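Local structure of putative MAR1 (Leishmania donovani, 1X9G) at residues A[64-69]-A[87-92]; A[23-28]-A[60-65]. The protein is of unknown function but belongs to the isochorismatase superfamily, whose members are mostly hydrolases, and may be a ribonuclease. One frame throughout, in Å; residues are numbered along the deposited sequence.

Contact 1: residues A[64-69]-A[87-92]; sequences VTEHYP and LIEKTR
Lys90 bends round to meet the imidazole of His67, its register partner on the neighbouring strand, and the two side chains cross at about a right angle. The kink lies at the second torsion (chi2 70°), beyond which the chain is roughly extended; it brings Lys90 CD to 3.6 Å from His67 ND1 and leaves Lys90 NZ 3.4 Å from His67 ND1, a weak hydrogen bond. A second weak bond joins the same nitrogen, Lys90 NZ, to the carbonyl of Arg92, but its strong partner is the carboxylate of Asp27, with which it forms a salt bridge. The imidazole swings back toward its own carbonyl carbon (chi1 -174°), with Lys90 O over one face. That oxygen also takes the backbone N-H of Tyr68 (Tyr68 N to Lys90 O 2.9 Å), the last rung before residues 64-69 turn out of the strand.

The segments belong to strands 60-67 and 86-90, parallel neighbours in the six-stranded α/β sheet of the isochorismatase fold, with 86-90 the outermost strand on its side within this chain. The chain between them makes its return without a helix. Val64 O, Ile88 O and Glu66 O accept the other backbone bonds across the pair.

Glu66 sits on the opposite face from Lys90 and His67. Its CG packs on Leu87, at 3.6 Å from Leu87 CD1, while Glu66 OE2 is held by the backbone N of Ile75. The side chain of Glu89 runs alongside that of Glu66, the two carboxylate planes 64° apart, and the like charges come to 4.3 Å between Glu66 OE1 and Glu89 OE2. Pro69 meets the Glu89 side chain obliquely, Pro69 CG 3.2 Å from Glu89 OE1. Thr91, just past the strand end, turns its hydroxyl to Asp179 of the second subunit.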
# COMPACT_ATOMS: atom_id res chain seq x y z
N VAL A 64 1.01 30.61 5.98
CA VAL A 64 -0.37 30.48 5.55
C VAL A 64 -0.33 30.94 4.12
O VAL A 64 0.18 32.02 3.83
CB VAL A 64 -1.28 31.45 6.35
CG1 VAL A 64 -2.71 31.43 5.86
CG2 VAL A 64 -1.19 31.17 7.87
N THR A 65 -0.81 30.11 3.20
CA THR A 65 -1.07 30.58 1.84
C THR A 65 -2.58 30.71 1.68
O THR A 65 -3.34 29.86 2.18
CB THR A 65 -0.53 29.62 0.76
OG1 THR A 65 -1.28 28.41 0.82
CG2 THR A 65 0.91 29.28 0.98
N GLU A 66 -3.01 31.78 1.00
CA GLU A 66 -4.39 31.88 0.55
C GLU A 66 -4.33 31.92 -0.96
O GLU A 66 -3.55 32.69 -1.53
CB GLU A 66 -5.11 33.15 1.01
CG GLU A 66 -4.67 33.78 2.32
CD GLU A 66 -5.69 34.79 2.82
OE1 GLU A 66 -5.82 35.88 2.23
OE2 GLU A 66 -6.38 34.47 3.81
N HIS A 67 -5.18 31.11 -1.57
CA HIS A 67 -5.24 30.95 -3.01
C HIS A 67 -6.38 31.77 -3.56
O HIS A 67 -7.50 31.67 -3.06
CB HIS A 67 -5.53 29.48 -3.31
CG HIS A 67 -5.48 29.15 -4.76
ND1 HIS A 67 -4.30 28.84 -5.41
CD2 HIS A 67 -6.46 29.11 -5.70
CE1 HIS A 67 -4.56 28.60 -6.68
NE2 HIS A 67 -5.86 28.76 -6.88
N TYR A 68 -6.09 32.56 -4.59
CA TYR A 68 -7.01 33.57 -5.16
C TYR A 68 -8.03 34.09 -4.13
O TYR A 68 -9.23 33.85 -4.26
CB TYR A 68 -7.69 33.01 -6.40
CG TYR A 68 -8.36 34.02 -7.29
CD1 TYR A 68 -9.75 34.00 -7.48
CD2 TYR A 68 -7.61 35.00 -7.96
CE1 TYR A 68 -10.38 34.93 -8.30
CE2 TYR A 68 -8.24 35.94 -8.79
CZ TYR A 68 -9.62 35.89 -8.95
OH TYR A 68 -10.25 36.80 -9.78
N PRO A 69 -7.54 34.80 -3.08
CA PRO A 69 -8.36 35.14 -1.90
C PRO A 69 -9.68 35.88 -2.19
O PRO A 69 -10.76 35.38 -1.85
CB PRO A 69 -7.43 36.02 -1.05
CG PRO A 69 -6.10 35.88 -1.62
CD PRO A 69 -6.17 35.32 -2.99
N LEU A 87 2.02 35.18 6.09
CA LEU A 87 0.83 35.00 5.32
C LEU A 87 1.05 35.47 3.88
O LEU A 87 1.52 36.56 3.66
CB LEU A 87 -0.31 35.67 6.07
CG LEU A 87 -1.59 36.20 5.49
CD1 LEU A 87 -2.07 35.43 4.26
CD2 LEU A 87 -2.51 35.99 6.66
N ILE A 88 0.76 34.59 2.91
CA ILE A 88 1.06 34.85 1.51
C ILE A 88 -0.09 34.38 0.59
O ILE A 88 -0.95 33.61 1.01
CB ILE A 88 2.55 34.39 1.05
CG1 ILE A 88 2.54 33.38 -0.09
CG2 ILE A 88 3.46 33.94 2.20
CD1 ILE A 88 2.54 31.98 0.41
N GLU A 89 -0.12 34.88 -0.63
CA GLU A 89 -1.28 34.74 -1.53
C GLU A 89 -0.78 34.30 -2.89
O GLU A 89 0.31 34.68 -3.32
CB GLU A 89 -2.05 36.07 -1.66
CG GLU A 89 -2.76 36.57 -0.36
CD GLU A 89 -3.38 38.02 -0.49
OE1 GLU A 89 -4.03 38.32 -1.52
OE2 GLU A 89 -3.20 38.85 0.44
N LYS A 90 -1.58 33.52 -3.61
CA LYS A 90 -1.12 33.10 -4.92
C LYS A 90 -2.18 32.55 -5.82
O LYS A 90 -3.34 32.41 -5.43
CB LYS A 90 -0.01 32.05 -4.81
CG LYS A 90 -0.17 31.06 -3.64
CD LYS A 90 -1.31 30.07 -3.80
CE LYS A 90 -0.93 28.75 -3.05
NZ LYS A 90 -2.01 27.73 -3.11
N THR A 91 -1.77 32.25 -7.04
CA THR A 91 -2.66 31.59 -7.98
C THR A 91 -2.08 30.21 -8.43
O THR A 91 -2.81 29.30 -8.83
CB THR A 91 -2.98 32.54 -9.14
OG1 THR A 91 -1.74 33.03 -9.70
CG2 THR A 91 -3.77 33.77 -8.60
N ARG A 92 -0.76 30.05 -8.30
CA ARG A 92 -0.09 28.77 -8.45
C ARG A 92 -0.79 27.72 -7.57
O ARG A 92 -1.14 28.01 -6.41
CB ARG A 92 1.38 28.94 -8.09
CG ARG A 92 2.20 27.68 -8.04
CD ARG A 92 3.56 27.92 -8.65
NE ARG A 92 3.53 27.48 -10.04
CZ ARG A 92 4.34 26.56 -10.57
NH1 ARG A 92 5.27 25.96 -9.82
NH2 ARG A 92 4.22 26.24 -11.86

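Contact 2: residues A[23-28]-A[60-65]; sequences FLCVDL and TKYIVT
The side chains of Phe23 and Tyr62 cross at about a right angle, Phe23 CB 3.6 Å from Tyr62 CD1, and the phenylalanine reaches on along the neighbouring strand until Phe23 CE1 lies 3.7 Å from Thr60 CB. The first torsion of Phe23 (chi1 -56°) sets its ring beside its own backbone N, back toward Thr60. Farther along the tyrosine ring, Tyr62 CE2 is 4.0 Å from Cys25 CB, so the phenol lies along two successive residues of strand 21-26 that face its way. Its hydroxyl is tied to the carbonyl of Ala46, in helix 39-55, which also packs on Phe23 through Leu49 and His53.

This is the pairing of the first β-α-β unit, in which strand 21-26, helix 39-55 and strand 60-67 follow in order and the two strands lie side by side, parallel, inside the sheet, with 86-90 beyond 60-67 and 109-115 beyond 21-26. Backbone bonds alternate between them, the shortest from Cys25 N to Ile63 O at 2.6 Å. On the opposite face Leu24 CD1 rests 3.6 Å from Ile63 CG2, and helix 117-130 packs against Leu24 and Val26.

Past Val26 the first strand stops, and Asp27, with a left-handed backbone (phi 55°), gives its N-H to Thr65 O while its carboxylate turns back over the strand end. Thr65 OG1 donates to Asp27 OD2 over 2.9 Å, meeting it on the syn side but 34° out of the carboxylate plane. Asp27 OD1 is left for Lys90, and the side chain also touches Cys120. An aspartate, a lysine and a cysteine so gathered are consistent with the catalytic triad of isochorismatase-like hydrolases, which would make Thr65 a second-shell residue fixing how the Asp27 carboxylate is turned.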
# COMPACT_ATOMS: atom_id res chain seq x y z
N PHE A 23 5.87 24.93 9.43
CA PHE A 23 4.47 24.60 9.37
C PHE A 23 3.83 25.37 8.22
O PHE A 23 3.93 26.59 8.12
CB PHE A 23 3.78 24.87 10.71
CG PHE A 23 4.43 24.16 11.88
CD1 PHE A 23 4.81 24.86 13.02
CD2 PHE A 23 4.67 22.78 11.85
CE1 PHE A 23 5.41 24.20 14.12
CE2 PHE A 23 5.27 22.11 12.94
CZ PHE A 23 5.65 22.84 14.08
N LEU A 24 3.20 24.63 7.31
CA LEU A 24 2.66 25.20 6.10
C LEU A 24 1.17 24.95 6.07
O LEU A 24 0.75 23.81 5.92
CB LEU A 24 3.34 24.58 4.90
CG LEU A 24 3.06 25.16 3.54
CD1 LEU A 24 2.90 26.69 3.65
CD2 LEU A 24 4.17 24.72 2.53
N CYS A 25 0.40 26.03 6.21
CA CYS A 25 -1.03 25.93 6.38
C CYS A 25 -1.71 26.26 5.05
O CYS A 25 -1.78 27.44 4.65
CB CYS A 25 -1.51 26.85 7.49
SG CYS A 25 -3.31 26.90 7.61
N VAL A 26 -2.18 25.23 4.35
CA VAL A 26 -2.48 25.43 2.94
C VAL A 26 -3.96 25.60 2.56
O VAL A 26 -4.73 24.70 2.76
CB VAL A 26 -1.59 24.58 1.93
CG1 VAL A 26 -0.87 23.48 2.60
CG2 VAL A 26 -2.34 24.15 0.67
N ASP A 27 -4.30 26.80 2.07
CA ASP A 27 -5.62 27.14 1.47
C ASP A 27 -6.90 26.87 2.29
O ASP A 27 -7.98 26.65 1.73
CB ASP A 27 -5.73 26.56 0.06
CG ASP A 27 -4.59 26.99 -0.85
OD1 ASP A 27 -4.53 26.44 -1.99
OD2 ASP A 27 -3.78 27.87 -0.46
N LEU A 28 -6.82 26.96 3.61
CA LEU A 28 -8.00 26.80 4.44
C LEU A 28 -8.96 28.04 4.42
O LEU A 28 -9.10 28.80 5.37
CB LEU A 28 -7.58 26.35 5.86
CG LEU A 28 -6.95 24.95 5.97
CD1 LEU A 28 -6.38 24.68 7.35
CD2 LEU A 28 -7.90 23.79 5.53
N THR A 60 10.94 26.97 14.45
CA THR A 60 9.83 26.70 13.56
C THR A 60 9.23 28.01 13.05
O THR A 60 8.94 28.91 13.83
CB THR A 60 8.72 25.88 14.25
OG1 THR A 60 8.12 26.65 15.28
CG2 THR A 60 9.26 24.62 14.86
N LYS A 61 9.06 28.10 11.73
CA LYS A 61 8.25 29.14 11.10
C LYS A 61 6.82 28.63 10.85
O LYS A 61 6.58 27.41 10.78
CB LYS A 61 8.86 29.56 9.76
CG LYS A 61 10.39 29.78 9.84
CD LYS A 61 10.89 29.97 8.26
CE LYS A 61 12.56 30.25 8.61
NZ LYS A 61 13.18 30.48 7.22
N TYR A 62 5.88 29.56 10.68
CA TYR A 62 4.50 29.19 10.38
C TYR A 62 4.01 29.99 9.17
O TYR A 62 4.15 31.21 9.12
CB TYR A 62 3.63 29.43 11.60
CG TYR A 62 2.30 28.75 11.58
CD1 TYR A 62 2.07 27.60 12.35
CD2 TYR A 62 1.24 29.25 10.79
CE1 TYR A 62 0.84 26.97 12.35
CE2 TYR A 62 -0.01 28.63 10.78
CZ TYR A 62 -0.19 27.49 11.56
OH TYR A 62 -1.41 26.88 11.57
N ILE A 63 3.43 29.30 8.19
CA ILE A 63 3.17 29.89 6.88
C ILE A 63 1.73 29.59 6.41
O ILE A 63 1.27 28.45 6.48
CB ILE A 63 4.27 29.44 5.85
CG1 ILE A 63 5.67 29.75 6.37
CG2 ILE A 63 4.04 30.02 4.43
CD1 ILE A 63 6.79 29.18 5.50
N VAL A 64 1.01 30.61 5.98
CA VAL A 64 -0.37 30.48 5.55
C VAL A 64 -0.33 30.94 4.12
O VAL A 64 0.18 32.02 3.83
CB VAL A 64 -1.28 31.45 6.35
CG1 VAL A 64 -2.71 31.43 5.86
CG2 VAL A 64 -1.19 31.17 7.87
N THR A 65 -0.81 30.11 3.20
CA THR A 65 -1.07 30.58 1.84
C THR A 65 -2.58 30.71 1.68
O THR A 65 -3.34 29.86 2.18
CB THR A 65 -0.53 29.62 0.76
OG1 THR A 65 -1.28 28.41 0.82
CG2 THR A 65 0.91 29.28 0.98

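In the fold
Strand 60-67 runs through both contacts: it pairs with strand 21-26 in contact 2 and with strand 86-90 in contact 1, sharing Val64 and Thr65 between them. Their centres are about 10 Å apart, and contact 2 lies nearer the middle of the chain, about 6 Å from its centre against about 15 Å for contact 1. The two meet most directly where Lys90 NZ reaches across the intervening strand to Asp27 OD1, a salt bridge of 3.0 Å. His67 CB packs beside it, 3.5 Å from Asp27 OD1. The pocket inferred from the family would therefore draw its aspartate from contact 2 and its lysine from contact 1.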